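Local coordinates for PT26-6P (Thermococcus sp., PDB 2WB7), which is of unknown function but is encoded by a mobile extrachromosomal element of a euryarchaeon and combines immunoglobulin-like domains with a helical domain, at residues Ile168-Asp179 with Cys199-Leu210. Sequence-based numbering, arbitrary orientation.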
# COMPACT_ATOMS: atom_id res chain seq x y z
N ILE A 168 19.09 -4.26 -27.63
CA ILE A 168 20.05 -4.29 -28.72
C ILE A 168 20.35 -5.72 -29.11
O ILE A 168 20.80 -6.52 -28.30
CB ILE A 168 21.33 -3.54 -28.35
CG1 ILE A 168 21.00 -2.07 -28.09
CG2 ILE A 168 22.37 -3.68 -29.46
CD1 ILE A 168 22.22 -1.17 -27.88
N VAL A 169 20.06 -6.04 -30.37
CA VAL A 169 20.31 -7.37 -30.89
C VAL A 169 21.47 -7.33 -31.89
O VAL A 169 21.51 -6.47 -32.78
CB VAL A 169 19.06 -7.99 -31.56
CG1 VAL A 169 19.27 -9.49 -31.82
CG2 VAL A 169 17.82 -7.73 -30.72
N LYS A 170 22.38 -8.27 -31.73
CA LYS A 170 23.54 -8.35 -32.59
C LYS A 170 23.74 -9.78 -33.06
O LYS A 170 23.40 -10.74 -32.37
CB LYS A 170 24.78 -7.87 -31.84
CG LYS A 170 24.72 -6.40 -31.47
CD LYS A 170 26.02 -5.95 -30.83
CE LYS A 170 25.94 -4.48 -30.44
NZ LYS A 170 27.18 -4.01 -29.75
N GLY A 171 24.31 -9.91 -34.26
CA GLY A 171 24.60 -11.20 -34.85
C GLY A 171 24.74 -11.05 -36.35
O GLY A 171 24.90 -9.93 -36.85
N TYR A 172 24.67 -12.16 -37.07
CA TYR A 172 24.85 -12.13 -38.52
C TYR A 172 23.95 -13.09 -39.28
O TYR A 172 23.60 -14.16 -38.78
CB TYR A 172 26.29 -12.48 -38.85
CG TYR A 172 26.67 -13.89 -38.45
CD1 TYR A 172 26.39 -14.96 -39.29
CD2 TYR A 172 27.30 -14.15 -37.25
CE1 TYR A 172 26.73 -16.25 -38.94
CE2 TYR A 172 27.65 -15.43 -36.89
CZ TYR A 172 27.37 -16.48 -37.74
OH TYR A 172 27.71 -17.77 -37.38
N GLN A 173 23.59 -12.70 -40.50
CA GLN A 173 22.84 -13.59 -41.38
C GLN A 173 23.74 -14.30 -42.38
O GLN A 173 24.64 -13.69 -42.96
CB GLN A 173 21.73 -12.85 -42.12
CG GLN A 173 20.77 -13.79 -42.79
CD GLN A 173 19.56 -13.08 -43.34
OE1 GLN A 173 19.51 -11.85 -43.36
NE2 GLN A 173 18.57 -13.85 -43.79
N GLU A 174 23.48 -15.59 -42.58
CA GLU A 174 24.19 -16.35 -43.59
C GLU A 174 23.63 -16.05 -44.98
O GLU A 174 22.41 -15.93 -45.15
CB GLU A 174 24.07 -17.84 -43.30
CG GLU A 174 24.76 -18.30 -42.03
CD GLU A 174 24.66 -19.81 -41.82
OE1 GLU A 174 24.21 -20.24 -40.74
OE2 GLU A 174 25.03 -20.57 -42.75
N ALA A 175 24.53 -15.92 -45.95
CA ALA A 175 24.15 -15.77 -47.36
C ALA A 175 24.61 -17.02 -48.11
O ALA A 175 25.78 -17.39 -48.04
CB ALA A 175 24.80 -14.52 -47.94
N TRP A 176 23.70 -17.66 -48.83
CA TRP A 176 24.02 -18.87 -49.59
C TRP A 176 23.68 -18.67 -51.07
O TRP A 176 22.65 -18.09 -51.40
CB TRP A 176 23.26 -20.08 -49.04
CG TRP A 176 23.76 -20.57 -47.70
CD1 TRP A 176 23.73 -19.88 -46.52
CD2 TRP A 176 24.35 -21.85 -47.40
NE1 TRP A 176 24.26 -20.65 -45.51
CE2 TRP A 176 24.65 -21.86 -46.02
CE3 TRP A 176 24.65 -22.99 -48.17
CZ2 TRP A 176 25.25 -22.96 -45.39
CZ3 TRP A 176 25.25 -24.08 -47.54
CH2 TRP A 176 25.54 -24.06 -46.16
N LYS A 177 24.56 -19.15 -51.96
CA LYS A 177 24.30 -19.14 -53.41
C LYS A 177 24.41 -20.56 -53.97
O LYS A 177 25.05 -21.42 -53.35
CB LYS A 177 25.32 -18.27 -54.15
CG LYS A 177 25.91 -17.13 -53.32
CD LYS A 177 24.91 -16.00 -53.09
CE LYS A 177 25.48 -14.92 -52.16
NZ LYS A 177 24.59 -13.71 -52.11
N THR A 178 23.80 -20.79 -55.13
CA THR A 178 23.98 -22.06 -55.86
C THR A 178 25.34 -22.13 -56.53
O THR A 178 25.75 -21.21 -57.23
CB THR A 178 22.94 -22.25 -56.97
OG1 THR A 178 22.62 -20.99 -57.54
CG2 THR A 178 21.69 -22.89 -56.42
N ASP A 179 26.03 -23.25 -56.30
CA ASP A 179 27.31 -23.52 -56.93
C ASP A 179 27.06 -24.18 -58.28
O ASP A 179 26.93 -25.40 -58.37
CB ASP A 179 28.16 -24.43 -56.04
CG ASP A 179 29.52 -24.72 -56.64
OD1 ASP A 179 29.64 -24.69 -57.88
OD2 ASP A 179 30.47 -24.98 -55.86
N CYS A 199 23.16 -27.46 -56.11
CA CYS A 199 23.99 -27.64 -54.94
C CYS A 199 24.34 -26.31 -54.32
O CYS A 199 25.24 -25.63 -54.79
CB CYS A 199 25.28 -28.35 -55.31
SG CYS A 199 26.44 -28.34 -53.96
N TRP A 200 23.62 -25.96 -53.26
CA TRP A 200 23.78 -24.66 -52.60
C TRP A 200 24.98 -24.64 -51.67
O TRP A 200 25.26 -25.62 -50.99
CB TRP A 200 22.52 -24.33 -51.80
CG TRP A 200 21.32 -24.14 -52.66
CD1 TRP A 200 20.60 -25.11 -53.30
CD2 TRP A 200 20.70 -22.90 -53.00
NE1 TRP A 200 19.58 -24.54 -54.02
CE2 TRP A 200 19.62 -23.18 -53.85
CE3 TRP A 200 20.97 -21.56 -52.68
CZ2 TRP A 200 18.79 -22.19 -54.37
CZ3 TRP A 200 20.15 -20.58 -53.20
CH2 TRP A 200 19.07 -20.89 -54.04
N VAL A 201 25.69 -23.51 -51.65
CA VAL A 201 26.89 -23.40 -50.82
C VAL A 201 26.99 -22.04 -50.10
O VAL A 201 26.39 -21.05 -50.51
CB VAL A 201 28.18 -23.75 -51.63
CG1 VAL A 201 28.47 -22.71 -52.70
CG2 VAL A 201 29.37 -23.93 -50.70
N HIS A 202 27.76 -22.02 -49.02
CA HIS A 202 27.76 -20.90 -48.10
C HIS A 202 28.70 -19.77 -48.50
O HIS A 202 29.91 -19.87 -48.33
CB HIS A 202 28.08 -21.37 -46.68
CG HIS A 202 28.04 -20.28 -45.66
ND1 HIS A 202 28.91 -20.22 -44.59
CD2 HIS A 202 27.25 -19.18 -45.57
CE1 HIS A 202 28.65 -19.15 -43.87
NE2 HIS A 202 27.65 -18.50 -44.44
N ASP A 203 28.11 -18.70 -49.02
CA ASP A 203 28.88 -17.57 -49.54
C ASP A 203 29.50 -16.66 -48.47
O ASP A 203 30.68 -16.75 -48.18
CB ASP A 203 28.00 -16.73 -50.47
CG ASP A 203 28.77 -15.62 -51.14
OD1 ASP A 203 29.98 -15.82 -51.41
OD2 ASP A 203 28.18 -14.55 -51.40
N LYS A 204 28.70 -15.77 -47.90
CA LYS A 204 29.21 -14.79 -46.94
C LYS A 204 28.36 -14.70 -45.66
O LYS A 204 27.33 -15.35 -45.54
CB LYS A 204 29.29 -13.41 -47.60
CG LYS A 204 27.96 -12.94 -48.17
CD LYS A 204 28.19 -11.91 -49.28
CE LYS A 204 26.87 -11.48 -49.92
NZ LYS A 204 27.04 -10.28 -50.78
N ASP A 205 28.83 -13.88 -44.72
CA ASP A 205 28.10 -13.60 -43.48
C ASP A 205 27.91 -12.09 -43.35
O ASP A 205 28.84 -11.32 -43.53
CB ASP A 205 28.86 -14.16 -42.28
CG ASP A 205 28.78 -15.66 -42.20
OD1 ASP A 205 27.81 -16.23 -42.76
OD2 ASP A 205 29.68 -16.29 -41.60
N ILE A 206 26.69 -11.66 -43.04
CA ILE A 206 26.36 -10.24 -43.03
C ILE A 206 25.92 -9.74 -41.64
O ILE A 206 24.85 -10.08 -41.16
CB ILE A 206 25.23 -9.94 -44.03
CG1 ILE A 206 25.60 -10.46 -45.42
CG2 ILE A 206 24.91 -8.45 -44.05
CD1 ILE A 206 24.41 -10.69 -46.33
N ASP A 207 26.75 -8.90 -41.02
CA ASP A 207 26.49 -8.40 -39.68
C ASP A 207 25.32 -7.42 -39.57
O ASP A 207 25.06 -6.64 -40.49
CB ASP A 207 27.75 -7.77 -39.12
CG ASP A 207 28.82 -8.78 -38.86
OD1 ASP A 207 29.98 -8.39 -38.58
OD2 ASP A 207 28.50 -9.98 -38.93
N PHE A 208 24.62 -7.50 -38.44
CA PHE A 208 23.58 -6.52 -38.12
C PHE A 208 23.64 -6.14 -36.65
O PHE A 208 24.11 -6.89 -35.79
CB PHE A 208 22.18 -7.04 -38.48
CG PHE A 208 21.80 -8.29 -37.75
CD1 PHE A 208 21.21 -8.23 -36.48
CD2 PHE A 208 22.02 -9.53 -38.32
CE1 PHE A 208 20.86 -9.38 -35.80
CE2 PHE A 208 21.67 -10.69 -37.65
CZ PHE A 208 21.10 -10.62 -36.38
N THR A 209 23.16 -4.93 -36.38
CA THR A 209 22.94 -4.48 -35.03
C THR A 209 21.57 -3.83 -35.03
O THR A 209 21.36 -2.77 -35.62
CB THR A 209 23.99 -3.46 -34.59
OG1 THR A 209 25.23 -4.14 -34.35
CG2 THR A 209 23.54 -2.77 -33.31
N LEU A 210 20.61 -4.52 -34.43
CA LEU A 210 19.26 -3.99 -34.38
C LEU A 210 18.99 -3.46 -32.99
O LEU A 210 19.54 -3.96 -31.99
CB LEU A 210 18.24 -5.06 -34.81
CG LEU A 210 18.47 -5.55 -36.26
CD1 LEU A 210 17.44 -6.59 -36.68
CD2 LEU A 210 18.49 -4.39 -37.25
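A long antiparallel beta ribbon, projecting at one far end of the elongated molecule, pairs Val169 with Leu210 at one end and Thr178 with Trp200 near the other, the short strand axes running 150° apart. Register is set by backbone bonds such as Phe208 N to Gly171 O at 2.9 Å and Val201 N to Lys177 O at 2.8 Å. Between them lies a classic beta bulge: Asp203 and Lys204 both face Ala175, whose N donates to Lys204 O at 2.9 Å, while its own O takes weak, bent bonds from the amides of Asp203 and Lys204.

Beside the bulge, Trp176 and His202 form an offset stack, the indole five-membered ring and the imidazole having planes 27° apart. His202 CB, over one indole face, sits 3.5 Å from the centroid of the Trp176 six-membered ring. Rotation of this indole is restrained within its own strand, where Trp176 NE1 donates to Glu174 OE2 at 2.9 Å, in the ring plane but above the carboxylate plane; Glu174 OE1 meanwhile accepts from His86. His202 NE2 donates to Asp205 OD1 (2.8 Å) on the syn side but tilted out of the carboxylate plane. A leucine in place of Trp176 would probably deprive His202 of its stacking partner and Glu174 OE2 of its indole donor.

In the immunoglobulin-like domain strand 163-178 also pairs with strand 85-96, so the ribbon extends that sheet, and the Cys188-Cys199 disulfide fastens the connecting loop to the strand at the distal end. There Thr178 CG2 makes a CH-pi contact over the Trp200 indole, 3.5 Å from the centroid of its five-membered ring. At the other end, Phe208 CG lies between the backbone N and the carbonyl carbon (chi1 61°), which folds the ring across Gly171, whose CA lies over its face, 4.2 Å from the ring centroid.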